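Local coordinates for protein putative 4-Hydroxy-2-oxoglutarate aldolase / 2-dehydro-3-deoxyphosphogluconate aldolase (Yersinia enterocolitica, PDB 3LM7) that is of unknown function but belongs to the KDGP aldolase family of the TIM-barrel clan, at residues I64-S69 / Q91-N96; R78-V83 / V95-T100; N117-P122 / K163-N168. All blocks are in the same frame, centred on the assembly; numbering follows the deposited sequence.

How the contacts relate
Contacts 1 and 3 pair strands of the parallel sheet of this TIM-barrel-clan protein: 68-71 with 94-95, and 115-120 with 161-164. Contact 2 lies beside the sheet and sets the start of helix 80-90 against the loop after strand 94-95; its first segment falls between those of contact 1, and contact 3 comes later in the chain. Contacts 1 and 2 share Val95 and Asn96, their centres about 15 Å apart; the centres of contacts 2 and 3 are about 13 Å apart. Contacts 1 and 3, about 20 Å apart centre to centre, are nevertheless joined through Asn96, whose OD1 probably accepts hydrogen bonds from Lys163 NZ and Asn117 ND2, giving the strands one polar network.

Contact 1: residues I64-S69 / Q91-N96; sequences IDNALS and QPQHVN
Ser69 and His94 meet side by side where strands 68-71 and 94-95 run parallel, both side chains on the same face of the sheet. With its OG anti to the backbone N (chi1 177°), Ser69 reaches the edge of the imidazole ring, near its plane, and forms a hydrogen bond of 2.7 Å between Ser69 OG and His94 ND1. Either atom could be the donor. His94 NE2 bonds to Glu191, so the imidazole is gripped at both nitrogens and its rotation is probably fixed. The amide of Asn96 also turns back to this site: Asn96 ND2, which bonds to Val70 O, lies 3.0 Å from Ser69 OG, while OD1 is bonded to Lys163.

Before the strands pair, side chains reach across in both directions. Asn66, within a type I' turn from Ile64 to Ala67, points its amide at the backbone of Gln91: Asn66 ND2 hydrogen-bonds to a lone pair of Gln91 O at 3.0 Å (N-H...O 160°), in the carbonyl plane. In return the extended chain of Gln93 lies over the turn, its OE1 3.3 Å from Ala67 CA, and a water links its NE2 to Asp65 O; both Gln93 NE2 and Asn66 ND2 also bond to Lys5 O. Leu68 CD2 packs obliquely on Pro92 CB at 4.1 Å, and Leu68 O receives weak bonds from the backbone N atoms of Gln93 and His94.

The contact closes the beta-alpha-beta unit of strand 68-71, helix 80-90 and strand 94-95, with Leu68 also touching Val90 of that helix and strands 38-43 and 115-120 continuing the sheet.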
ATOM      1  N   ILE A  64     -22.918  12.555   1.964  1.00 14.97           N
ATOM      2  CA  ILE A  64     -21.949  11.590   2.462  1.00 15.04           C
ATOM      3  C   ILE A  64     -20.526  11.929   2.080  1.00 14.82           C
ATOM      4  O   ILE A  64     -19.696  11.018   1.938  1.00 15.40           O
ATOM      5  CB  ILE A  64     -22.327  10.141   2.011  1.00 15.41           C
ATOM      6  CG1 ILE A  64     -22.355  10.002   0.487  1.00 16.09           C
ATOM      7  CG2 ILE A  64     -23.695   9.695   2.583  1.00 14.50           C
ATOM      8  CD1 ILE A  64     -22.690   8.577   0.016  1.00 17.58           C
ATOM      9  N   ASP A  65     -20.227  13.227   1.902  1.00 13.34           N
ATOM     10  CA  ASP A  65     -18.868  13.705   1.636  1.00 12.20           C
ATOM     11  C   ASP A  65     -18.234  12.979   0.416  1.00  9.90           C
ATOM     12  O   ASP A  65     -17.042  12.734   0.442  1.00  8.88           O
ATOM     13  CB  ASP A  65     -17.910  13.466   2.847  1.00 14.07           C
ATOM     14  CG  ASP A  65     -18.450  14.069   4.155  1.00 21.52           C
ATOM     15  OD1 ASP A  65     -19.290  14.966   4.057  1.00 25.06           O
ATOM     16  OD2 ASP A  65     -18.049  13.611   5.252  1.00 19.73           O
ATOM     17  N   ASN A  66     -19.045  12.692  -0.598  1.00  8.71           N
ATOM     18  CA  ASN A  66     -18.593  12.026  -1.854  1.00  8.78           C
ATOM     19  C   ASN A  66     -18.255  10.534  -1.759  1.00  9.71           C
ATOM     20  O   ASN A  66     -17.615   9.976  -2.674  1.00  8.62           O
ATOM     21  CB  ASN A  66     -17.440  12.753  -2.508  1.00  9.02           C
ATOM     22  CG  ASN A  66     -17.462  12.574  -4.031  1.00  6.27           C
ATOM     23  OD1 ASN A  66     -18.561  12.457  -4.627  1.00  9.13           O
ATOM     24  ND2 ASN A  66     -16.277  12.463  -4.645  1.00  8.22           N
ATOM     25  N   ALA A  67     -18.692   9.901  -0.671  1.00  8.33           N
ATOM     26  CA  ALA A  67     -18.340   8.485  -0.445  1.00  8.25           C
ATOM     27  C   ALA A  67     -19.322   7.625  -1.220  1.00  9.27           C
ATOM     28  O   ALA A  67     -19.981   6.769  -0.662  1.00 10.46           O
ATOM     29  CB  ALA A  67     -18.322   8.194   1.031  1.00  9.68           C
ATOM     30  N   LEU A  68     -19.352   7.860  -2.543  1.00  8.05           N
ATOM     31  CA  LEU A  68     -20.320   7.307  -3.452  1.00  8.09           C
ATOM     32  C   LEU A  68     -19.597   6.296  -4.361  1.00  8.39           C
ATOM     33  O   LEU A  68     -18.484   6.565  -4.816  1.00  6.67           O
ATOM     34  CB  LEU A  68     -20.878   8.473  -4.306  1.00 10.19           C
ATOM     35  CG  LEU A  68     -21.750   8.089  -5.522  1.00 13.98           C
ATOM     36  CD1 LEU A  68     -23.018   7.434  -5.166  1.00 11.90           C
ATOM     37  CD2 LEU A  68     -22.065   9.387  -6.345  1.00 19.37           C
ATOM     38  N   SER A  69     -20.245   5.149  -4.603  1.00  7.74           N
ATOM     39  CA  SER A  69     -19.784   4.151  -5.572  1.00  8.11           C
ATOM     40  C   SER A  69     -20.845   4.088  -6.653  1.00  6.40           C
ATOM     41  O   SER A  69     -22.010   3.687  -6.382  1.00  8.72           O
ATOM     42  CB  SER A  69     -19.721   2.778  -4.872  1.00  7.40           C
ATOM     43  OG  SER A  69     -19.355   1.794  -5.815  1.00  9.58           O
ATOM     44  N   GLN A  91     -17.982  12.566 -10.658  1.00  8.32           N
ATOM     45  CA  GLN A  91     -16.659  12.491 -10.002  1.00  7.64           C
ATOM     46  C   GLN A  91     -16.754  11.907  -8.604  1.00  8.08           C
ATOM     47  O   GLN A  91     -16.363  12.576  -7.606  1.00  9.51           O
ATOM     48  CB  GLN A  91     -16.013  13.896  -9.933  1.00  9.33           C
ATOM     49  CG  GLN A  91     -15.807  14.493 -11.330  1.00  7.62           C
ATOM     50  CD  GLN A  91     -14.554  13.893 -11.984  1.00  9.17           C
ATOM     51  OE1 GLN A  91     -13.489  13.882 -11.392  1.00 10.30           O
ATOM     52  NE2 GLN A  91     -14.687  13.435 -13.229  1.00  7.76           N
ATOM     53  N   PRO A  92     -17.203  10.650  -8.500  1.00  7.14           N
ATOM     54  CA  PRO A  92     -17.314   9.983  -7.220  1.00  6.82           C
ATOM     55  C   PRO A  92     -15.975   9.473  -6.730  1.00  7.80           C
ATOM     56  O   PRO A  92     -14.926   9.662  -7.424  1.00 10.02           O
ATOM     57  CB  PRO A  92     -18.208   8.765  -7.559  1.00  7.03           C
ATOM     58  CG  PRO A  92     -17.635   8.318  -8.909  1.00  7.71           C
ATOM     59  CD  PRO A  92     -17.421   9.702  -9.626  1.00  6.58           C
ATOM     60  N   GLN A  93     -15.998   8.794  -5.567  1.00  7.50           N
ATOM     61  CA  GLN A  93     -14.807   8.130  -5.054  1.00  6.82           C
ATOM     62  C   GLN A  93     -14.566   6.775  -5.709  1.00  6.94           C
ATOM     63  O   GLN A  93     -13.436   6.294  -5.706  1.00  8.76           O
ATOM     64  CB  GLN A  93     -14.871   7.926  -3.532  1.00  7.18           C
ATOM     65  CG  GLN A  93     -14.561   9.288  -2.819  1.00  6.78           C
ATOM     66  CD  GLN A  93     -14.837   9.198  -1.318  1.00  8.32           C
ATOM     67  OE1 GLN A  93     -15.097   8.113  -0.797  1.00  8.64           O
ATOM     68  NE2 GLN A  93     -14.821  10.366  -0.615  1.00  8.42           N
ATOM     69  N   HIS A  94     -15.595   6.202  -6.296  1.00  7.03           N
ATOM     70  CA  HIS A  94     -15.509   4.803  -6.721  1.00  6.32           C
ATOM     71  C   HIS A  94     -16.454   4.522  -7.875  1.00  5.77           C
ATOM     72  O   HIS A  94     -17.608   5.028  -7.879  1.00  5.70           O
ATOM     73  CB  HIS A  94     -15.923   3.881  -5.528  1.00  5.49           C
ATOM     74  CG  HIS A  94     -15.715   2.426  -5.821  1.00  7.65           C
ATOM     75  ND1 HIS A  94     -16.715   1.628  -6.319  1.00  5.49           N
ATOM     76  CD2 HIS A  94     -14.613   1.632  -5.701  1.00  6.37           C
ATOM     77  CE1 HIS A  94     -16.259   0.392  -6.449  1.00  4.52           C
ATOM     78  NE2 HIS A  94     -14.983   0.374  -6.096  1.00  4.90           N
ATOM     79  N   VAL A  95     -16.000   3.674  -8.826  1.00  4.64           N
ATOM     80  CA  VAL A  95     -16.830   3.345  -9.974  1.00  5.46           C
ATOM     81  C   VAL A  95     -16.749   1.831 -10.180  1.00  6.20           C
ATOM     82  O   VAL A  95     -15.639   1.285 -10.168  1.00  6.05           O
ATOM     83  CB  VAL A  95     -16.253   4.023 -11.269  1.00  6.25           C
ATOM     84  CG1 VAL A  95     -16.970   3.543 -12.591  1.00  3.87           C
ATOM     85  CG2 VAL A  95     -16.288   5.612 -11.135  1.00  6.23           C
ATOM     86  N   ASN A  96     -17.894   1.167 -10.350  1.00  5.86           N
ATOM     87  CA  ASN A  96     -17.902  -0.236 -10.691  1.00  4.68           C
ATOM     88  C   ASN A  96     -17.871  -0.325 -12.214  1.00  5.88           C
ATOM     89  O   ASN A  96     -18.758   0.238 -12.879  1.00  6.10           O
ATOM     90  CB  ASN A  96     -19.189  -0.924 -10.217  1.00  4.39           C
ATOM     91  CG  ASN A  96     -19.201  -1.152  -8.690  1.00  7.53           C
ATOM     92  OD1 ASN A  96     -18.589  -2.104  -8.173  1.00  6.64           O
ATOM     93  ND2 ASN A  96     -19.836  -0.239  -7.981  1.00  6.84           N
TER
HETATM   94  O   HOH W   1     -15.167  11.232   2.137  1.00 25.77           O

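Contact 2: residues R78-V83 / V95-T100; sequences RQSVMV and VNQVFT
Val95 opens the contact by meeting Val83 on the first turn of helix 80-90. Their CG1 methyls, Val95 CG1 and Val83 CG1, approach to 3.5 Å as the two side chains pass one another, pointing opposite ways. In both valines CG1 is the branch anti to the backbone N (chi1 171° in Val95 and 167° in Val83), and each presents that methyl to the other. At Asn96 the backbone takes over: Val83 CG1 also covers Asn96 O at 3.5 Å, and this buried carbonyl oxygen has no polar partner in the model.

Gln97 makes the polar part of the contact. Its chain bends at chi2 (-63°) and brings the amide up to Ser80, which it grips at two points. Gln97 NE2 donates to Ser80 O over 2.9 Å, the acceptor lying almost exactly in the amide plane, and Ser80 OG donates to Gln97 OE1 over 2.7 Å. Gln97 belongs to the connection from strand 94-95 to helix 102-109, so in this TIM-barrel-type fold the amide ties a loop that follows one strand to the beginning of the preceding helix. The same OE1 takes a further bond from Val98 N, in the carbonyl plane, while NE2 also donates to Ser105 of helix 102-109; together these bonds hold the buried amide in one orientation.

Val98 then lays its CG2 methyl against Ser80, with Val98 CG2 at 3.8 Å from Ser80 OG. Farther on, Thr100 reaches Ser80 through a water, which donates to Ser80 OG at 2.9 Å and lies 2.8 Å from Thr100 OG1.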
ATOM      1  N   ARG A  78     -24.643  -4.287 -19.636  1.00 11.77           N
ATOM      2  CA  ARG A  78     -25.377  -3.323 -20.447  1.00 14.02           C
ATOM      3  C   ARG A  78     -25.380  -1.871 -19.865  1.00 14.21           C
ATOM      4  O   ARG A  78     -25.617  -0.897 -20.594  1.00 14.83           O
ATOM      5  CB  ARG A  78     -26.832  -3.810 -20.570  1.00 15.91           C
ATOM      6  CG  ARG A  78     -26.952  -5.165 -21.345  1.00 19.78           C
ATOM      7  CD  ARG A  78     -28.368  -5.769 -21.275  1.00 23.78           C
ATOM      8  NE  ARG A  78     -28.768  -6.042 -19.884  1.00 30.79           N
ATOM      9  CZ  ARG A  78     -29.998  -6.409 -19.486  1.00 35.95           C
ATOM     10  NH1 ARG A  78     -30.973  -6.578 -20.376  1.00 33.59           N
ATOM     11  NH2 ARG A  78     -30.268  -6.600 -18.191  1.00 34.40           N
ATOM     12  N   GLN A  79     -25.070  -1.725 -18.588  1.00 12.59           N
ATOM     13  CA  GLN A  79     -24.997  -0.382 -17.981  1.00 10.97           C
ATOM     14  C   GLN A  79     -23.603   0.228 -18.076  1.00 10.54           C
ATOM     15  O   GLN A  79     -23.356   1.376 -17.582  1.00 10.13           O
ATOM     16  CB  GLN A  79     -25.331  -0.497 -16.497  1.00 11.25           C
ATOM     17  CG  GLN A  79     -26.779  -0.971 -16.262  1.00 12.55           C
ATOM     18  CD  GLN A  79     -27.780   0.019 -16.798  1.00 17.92           C
ATOM     19  OE1 GLN A  79     -27.786   1.200 -16.411  1.00 18.39           O
ATOM     20  NE2 GLN A  79     -28.616  -0.442 -17.721  1.00 12.46           N
ATOM     21  N   SER A  80     -22.672  -0.497 -18.697  1.00  8.17           N
ATOM     22  CA  SER A  80     -21.262  -0.022 -18.710  1.00  8.33           C
ATOM     23  C   SER A  80     -21.024   1.376 -19.302  1.00  9.09           C
ATOM     24  O   SER A  80     -20.325   2.196 -18.721  1.00  8.70           O
ATOM     25  CB  SER A  80     -20.311  -1.057 -19.358  1.00  8.15           C
ATOM     26  OG  SER A  80     -18.981  -0.508 -19.454  1.00  6.96           O
ATOM     27  N   VAL A  81     -21.634   1.666 -20.452  1.00  9.34           N
ATOM     28  CA  VAL A  81     -21.434   2.976 -21.053  1.00 10.38           C
ATOM     29  C   VAL A  81     -22.115   4.066 -20.192  1.00  8.84           C
ATOM     30  O   VAL A  81     -21.566   5.157 -19.993  1.00  7.97           O
ATOM     31  CB  VAL A  81     -22.014   2.987 -22.503  1.00 10.70           C
ATOM     32  CG1 VAL A  81     -22.258   4.481 -23.040  1.00 12.01           C
ATOM     33  CG2 VAL A  81     -21.096   2.117 -23.432  1.00 12.89           C
HETATM   34  N   MSE A  82     -23.310   3.801 -19.710  1.00  9.16           N
HETATM   35  CA  MSE A  82     -23.967   4.810 -18.850  1.00  9.34           C
HETATM   36  C   MSE A  82     -23.149   5.087 -17.590  1.00  8.25           C
HETATM   37  O   MSE A  82     -22.996   6.232 -17.200  1.00  8.51           O
HETATM   38  CB  MSE A  82     -25.351   4.342 -18.460  1.00  9.82           C
HETATM   39  CG  MSE A  82     -26.296   5.464 -18.102  1.00 18.45           C
HETATM   40 SE   MSE A  82     -27.901   4.588 -17.368  1.00 27.02          SE
HETATM   41  CE  MSE A  82     -28.823   6.152 -16.831  1.00 23.88           C
ATOM     42  N   VAL A  83     -22.575   4.044 -16.972  1.00  8.41           N
ATOM     43  CA  VAL A  83     -21.693   4.280 -15.799  1.00  7.30           C
ATOM     44  C   VAL A  83     -20.505   5.175 -16.148  1.00  8.58           C
ATOM     45  O   VAL A  83     -20.176   6.093 -15.392  1.00  9.45           O
ATOM     46  CB  VAL A  83     -21.239   2.949 -15.130  1.00  7.80           C
ATOM     47  CG1 VAL A  83     -20.113   3.201 -14.148  1.00  5.74           C
ATOM     48  CG2 VAL A  83     -22.473   2.370 -14.363  1.00  7.93           C
ATOM     49  N   VAL A  95     -16.000   3.674  -8.826  1.00  4.64           N
ATOM     50  CA  VAL A  95     -16.830   3.345  -9.974  1.00  5.46           C
ATOM     51  C   VAL A  95     -16.749   1.831 -10.180  1.00  6.20           C
ATOM     52  O   VAL A  95     -15.639   1.285 -10.168  1.00  6.05           O
ATOM     53  CB  VAL A  95     -16.253   4.023 -11.269  1.00  6.25           C
ATOM     54  CG1 VAL A  95     -16.970   3.543 -12.591  1.00  3.87           C
ATOM     55  CG2 VAL A  95     -16.288   5.612 -11.135  1.00  6.23           C
ATOM     56  N   ASN A  96     -17.894   1.167 -10.350  1.00  5.86           N
ATOM     57  CA  ASN A  96     -17.902  -0.236 -10.691  1.00  4.68           C
ATOM     58  C   ASN A  96     -17.871  -0.325 -12.214  1.00  5.88           C
ATOM     59  O   ASN A  96     -18.758   0.238 -12.879  1.00  6.10           O
ATOM     60  CB  ASN A  96     -19.189  -0.924 -10.217  1.00  4.39           C
ATOM     61  CG  ASN A  96     -19.201  -1.152  -8.690  1.00  7.53           C
ATOM     62  OD1 ASN A  96     -18.589  -2.104  -8.173  1.00  6.64           O
ATOM     63  ND2 ASN A  96     -19.836  -0.239  -7.981  1.00  6.84           N
ATOM     64  N   GLN A  97     -16.954  -1.115 -12.775  1.00  5.35           N
ATOM     65  CA  GLN A  97     -16.992  -1.349 -14.223  1.00  5.18           C
ATOM     66  C   GLN A  97     -16.820  -2.838 -14.570  1.00  4.63           C
ATOM     67  O   GLN A  97     -16.282  -3.603 -13.781  1.00  6.87           O
ATOM     68  CB  GLN A  97     -15.910  -0.553 -15.009  1.00  5.64           C
ATOM     69  CG  GLN A  97     -16.391   0.841 -15.546  1.00  7.60           C
ATOM     70  CD  GLN A  97     -17.526   0.685 -16.555  1.00  5.90           C
ATOM     71  OE1 GLN A  97     -17.883  -0.436 -16.948  1.00  7.40           O
ATOM     72  NE2 GLN A  97     -18.173   1.791 -16.881  1.00  5.15           N
ATOM     73  N   VAL A  98     -17.232  -3.206 -15.805  1.00  6.55           N
ATOM     74  CA  VAL A  98     -16.832  -4.489 -16.407  1.00  4.70           C
ATOM     75  C   VAL A  98     -15.478  -4.295 -17.104  1.00  6.47           C
ATOM     76  O   VAL A  98     -15.038  -3.172 -17.318  1.00  6.23           O
ATOM     77  CB  VAL A  98     -17.909  -5.047 -17.361  1.00  5.57           C
ATOM     78  CG1 VAL A  98     -19.175  -5.340 -16.504  1.00  5.92           C
ATOM     79  CG2 VAL A  98     -18.193  -4.116 -18.551  1.00  6.29           C
ATOM     80  N   PHE A  99     -14.821  -5.393 -17.441  1.00  5.91           N
ATOM     81  CA  PHE A  99     -13.416  -5.336 -17.853  1.00  5.95           C
ATOM     82  C   PHE A  99     -13.299  -4.379 -19.053  1.00  6.70           C
ATOM     83  O   PHE A  99     -12.316  -3.599 -19.146  1.00  6.41           O
ATOM     84  CB  PHE A  99     -12.988  -6.793 -18.207  1.00  5.08           C
ATOM     85  CG  PHE A  99     -11.554  -6.924 -18.649  1.00  6.95           C
ATOM     86  CD1 PHE A  99     -10.578  -7.218 -17.718  1.00  5.11           C
ATOM     87  CD2 PHE A  99     -11.197  -6.757 -20.016  1.00  4.71           C
ATOM     88  CE1 PHE A  99      -9.200  -7.337 -18.104  1.00  6.31           C
ATOM     89  CE2 PHE A  99      -9.845  -6.848 -20.416  1.00  6.48           C
ATOM     90  CZ  PHE A  99      -8.851  -7.178 -19.448  1.00  6.46           C
ATOM     91  N   THR A 100     -14.295  -4.397 -19.944  1.00  6.09           N
ATOM     92  CA  THR A 100     -14.183  -3.670 -21.218  1.00  6.48           C
ATOM     93  C   THR A 100     -14.648  -2.218 -21.048  1.00  7.84           C
ATOM     94  O   THR A 100     -14.692  -1.469 -22.006  1.00  7.85           O
ATOM     95  CB  THR A 100     -15.116  -4.348 -22.266  1.00  9.00           C
ATOM     96  OG1 THR A 100     -16.431  -4.576 -21.676  1.00  8.41           O
ATOM     97  CG2 THR A 100     -14.529  -5.694 -22.683  1.00  7.10           C
TER
HETATM   98  O   HOH W   2     -18.029  -2.329 -21.507  1.00  8.86           O

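Contact 3: residues N117-P122 / K163-N168; sequences NGLISP and KFFPMN
Gly118, Ile120, Lys163 and Phe165 exchange backbone hydrogen bonds that pair the two strands in parallel, with Leu119 beside Lys163 and Ile120 beside Phe164. Lys163 N donates to Gly118 O (2.9 Å), Ile120 N to Lys163 O (3.1 Å) and Phe165 N to Ile120 O (3.1 Å). One residue further on, a side chain takes over: Ser121 OG donates to Phe165 O at 2.7 Å, almost head-on to the carbonyl.

A water adds a polar link, donating to Asn117 OD1 and accepting from Lys163 NZ. That amine also bonds to Asn96, and Asn117 ND2 to Glu191.

Among the apolar contacts, on the face that carries Leu119 and Lys163, Leu119 CD1 comes within 3.7 Å of Phe165 CD2. Pro122 CD lies over one face of the Phe164 ring, toward its rim, and Pro122 CG makes an off-centre CH-pi contact with it; a chi1 of -168°, CG anti to the backbone N, swings the ring out to the proline.

Phe164 also packs on Tyr176 and Val179 of helix 173-185, while strands 94-95 and 189-192 flank the pair in the sheet.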
ATOM      1  N   ASN A 117     -12.937  -0.167 -10.489  1.00  5.12           N
ATOM      2  CA  ASN A 117     -12.689  -1.608 -10.484  1.00  6.81           C
ATOM      3  C   ASN A 117     -12.980  -2.218 -11.874  1.00  6.72           C
ATOM      4  O   ASN A 117     -13.594  -1.567 -12.777  1.00  6.18           O
ATOM      5  CB  ASN A 117     -13.479  -2.303  -9.331  1.00  6.70           C
ATOM      6  CG  ASN A 117     -14.999  -2.338  -9.550  1.00  6.96           C
ATOM      7  OD1 ASN A 117     -15.477  -2.478 -10.662  1.00  6.45           O
ATOM      8  ND2 ASN A 117     -15.758  -2.304  -8.448  1.00  5.65           N
ATOM      9  N   GLY A 118     -12.557  -3.459 -12.066  1.00  5.53           N
ATOM     10  CA  GLY A 118     -12.819  -4.110 -13.341  1.00  5.31           C
ATOM     11  C   GLY A 118     -13.285  -5.524 -12.975  1.00  5.63           C
ATOM     12  O   GLY A 118     -12.579  -6.245 -12.293  1.00  6.04           O
ATOM     13  N   LEU A 119     -14.456  -5.891 -13.472  1.00  5.63           N
ATOM     14  CA  LEU A 119     -15.078  -7.171 -13.115  1.00  8.23           C
ATOM     15  C   LEU A 119     -14.454  -8.299 -13.927  1.00  7.53           C
ATOM     16  O   LEU A 119     -14.481  -8.262 -15.175  1.00  6.94           O
ATOM     17  CB  LEU A 119     -16.599  -7.127 -13.403  1.00  8.26           C
ATOM     18  CG  LEU A 119     -17.458  -8.229 -12.709  1.00 10.18           C
ATOM     19  CD1 LEU A 119     -19.011  -7.812 -12.756  1.00 13.50           C
ATOM     20  CD2 LEU A 119     -17.256  -9.570 -13.409  1.00  6.36           C
ATOM     21  N   ILE A 120     -13.865  -9.268 -13.211  1.00  6.01           N
ATOM     22  CA  ILE A 120     -13.342 -10.476 -13.763  1.00  5.77           C
ATOM     23  C   ILE A 120     -13.777 -11.617 -12.842  1.00  6.76           C
ATOM     24  O   ILE A 120     -14.143 -11.370 -11.639  1.00  6.23           O
ATOM     25  CB  ILE A 120     -11.769 -10.474 -13.881  1.00  5.76           C
ATOM     26  CG1 ILE A 120     -11.124 -10.540 -12.495  1.00  7.01           C
ATOM     27  CG2 ILE A 120     -11.268  -9.242 -14.726  1.00  5.69           C
ATOM     28  CD1 ILE A 120      -9.528 -10.528 -12.555  1.00  8.20           C
ATOM     29  N   SER A 121     -13.796 -12.851 -13.389  1.00  6.33           N
ATOM     30  CA  SER A 121     -14.635 -13.859 -12.754  1.00  6.48           C
ATOM     31  C   SER A 121     -13.898 -15.190 -12.575  1.00  8.37           C
ATOM     32  O   SER A 121     -13.042 -15.556 -13.379  1.00  8.39           O
ATOM     33  CB  SER A 121     -15.936 -14.057 -13.601  1.00  7.01           C
ATOM     34  OG  SER A 121     -16.622 -12.797 -13.747  1.00  7.58           O
ATOM     35  N   PRO A 122     -14.269 -15.958 -11.523  1.00  8.83           N
ATOM     36  CA  PRO A 122     -13.824 -17.323 -11.299  1.00 10.26           C
ATOM     37  C   PRO A 122     -14.058 -18.224 -12.534  1.00  8.44           C
ATOM     38  O   PRO A 122     -14.979 -17.982 -13.307  1.00  9.72           O
ATOM     39  CB  PRO A 122     -14.745 -17.806 -10.147  1.00  9.66           C
ATOM     40  CG  PRO A 122     -15.095 -16.639  -9.414  1.00 11.95           C
ATOM     41  CD  PRO A 122     -15.211 -15.523 -10.470  1.00 10.54           C
ATOM     42  N   LYS A 163     -12.454  -6.404  -9.382  1.00  6.19           N
ATOM     43  CA  LYS A 163     -13.655  -6.838  -8.681  1.00  7.30           C
ATOM     44  C   LYS A 163     -13.798  -8.337  -9.021  1.00  6.71           C
ATOM     45  O   LYS A 163     -13.842  -8.676 -10.191  1.00  6.82           O
ATOM     46  CB  LYS A 163     -14.892  -6.094  -9.188  1.00  8.85           C
ATOM     47  CG  LYS A 163     -16.116  -6.695  -8.469  1.00 12.50           C
ATOM     48  CD  LYS A 163     -17.444  -6.343  -9.113  1.00 17.13           C
ATOM     49  CE  LYS A 163     -18.142  -5.374  -8.170  1.00 16.44           C
ATOM     50  NZ  LYS A 163     -19.266  -4.703  -8.934  1.00 19.91           N
ATOM     51  N   PHE A 164     -13.677  -9.222  -8.040  1.00  6.66           N
ATOM     52  CA  PHE A 164     -13.677 -10.634  -8.315  1.00  6.95           C
ATOM     53  C   PHE A 164     -15.081 -11.092  -8.001  1.00  8.48           C
ATOM     54  O   PHE A 164     -15.456 -11.144  -6.831  1.00  8.94           O
ATOM     55  CB  PHE A 164     -12.657 -11.325  -7.431  1.00  7.87           C
ATOM     56  CG  PHE A 164     -12.348 -12.760  -7.814  1.00  7.53           C
ATOM     57  CD1 PHE A 164     -11.923 -13.089  -9.080  1.00  9.82           C
ATOM     58  CD2 PHE A 164     -12.447 -13.763  -6.862  1.00 13.53           C
ATOM     59  CE1 PHE A 164     -11.607 -14.409  -9.409  1.00 11.65           C
ATOM     60  CE2 PHE A 164     -12.121 -15.146  -7.207  1.00 11.70           C
ATOM     61  CZ  PHE A 164     -11.705 -15.430  -8.423  1.00 11.58           C
ATOM     62  N   PHE A 165     -15.818 -11.475  -9.037  1.00  7.25           N
ATOM     63  CA  PHE A 165     -17.246 -11.685  -8.912  1.00  7.62           C
ATOM     64  C   PHE A 165     -17.670 -12.669  -9.975  1.00  8.65           C
ATOM     65  O   PHE A 165     -17.167 -12.577 -11.096  1.00  9.14           O
ATOM     66  CB  PHE A 165     -17.964 -10.344  -9.181  1.00  6.57           C
ATOM     67  CG  PHE A 165     -19.464 -10.480  -9.220  1.00  9.82           C
ATOM     68  CD1 PHE A 165     -20.198 -10.541  -8.043  1.00 11.36           C
ATOM     69  CD2 PHE A 165     -20.133 -10.527 -10.465  1.00 11.23           C
ATOM     70  CE1 PHE A 165     -21.618 -10.672  -8.082  1.00 12.57           C
ATOM     71  CE2 PHE A 165     -21.497 -10.623 -10.538  1.00 15.63           C
ATOM     72  CZ  PHE A 165     -22.263 -10.723  -9.323  1.00 15.47           C
ATOM     73  N   PRO A 166     -18.628 -13.542  -9.698  1.00 10.67           N
ATOM     74  CA  PRO A 166     -19.342 -13.831  -8.414  1.00 11.10           C
ATOM     75  C   PRO A 166     -18.520 -14.785  -7.563  1.00 12.15           C
ATOM     76  O   PRO A 166     -18.073 -15.866  -8.013  1.00 12.74           O
ATOM     77  CB  PRO A 166     -20.660 -14.498  -8.876  1.00 12.53           C
ATOM     78  CG  PRO A 166     -20.130 -15.377 -10.144  1.00 13.12           C
ATOM     79  CD  PRO A 166     -19.195 -14.312 -10.847  1.00 11.10           C
HETATM   80  N   MSE A 167     -18.180 -14.371  -6.356  1.00 12.17           N
HETATM   81  CA  MSE A 167     -17.452 -15.312  -5.505  1.00 14.01           C
HETATM   82  C   MSE A 167     -18.219 -16.458  -4.911  1.00 14.82           C
HETATM   83  O   MSE A 167     -17.603 -17.466  -4.497  1.00 15.92           O
HETATM   84  CB  MSE A 167     -16.813 -14.565  -4.357  1.00 13.35           C
HETATM   85  CG  MSE A 167     -15.487 -14.253  -4.825  1.00 19.13           C
HETATM   86 SE   MSE A 167     -14.568 -13.272  -3.551  1.00 24.97          SE
HETATM   87  CE  MSE A 167     -14.459 -14.341  -1.962  1.00 20.87           C
ATOM     88  N   ASN A 168     -19.528 -16.313  -4.826  1.00 14.09           N
ATOM     89  CA  ASN A 168     -20.302 -17.278  -4.027  1.00 15.56           C
ATOM     90  C   ASN A 168     -19.689 -17.545  -2.643  1.00 15.27           C
ATOM     91  O   ASN A 168     -19.429 -18.699  -2.293  1.00 14.86           O
ATOM     92  CB  ASN A 168     -20.532 -18.599  -4.810  1.00 17.09           C
ATOM     93  CG  ASN A 168     -21.331 -18.368  -6.084  1.00 23.33           C
ATOM     94  OD1 ASN A 168     -22.372 -17.705  -6.068  1.00 30.67           O
ATOM     95  ND2 ASN A 168     -20.824 -18.863  -7.201  1.00 25.92           N
TER
HETATM   96  O   HOH W   3     -17.749  -3.956 -11.272  1.00 11.10           O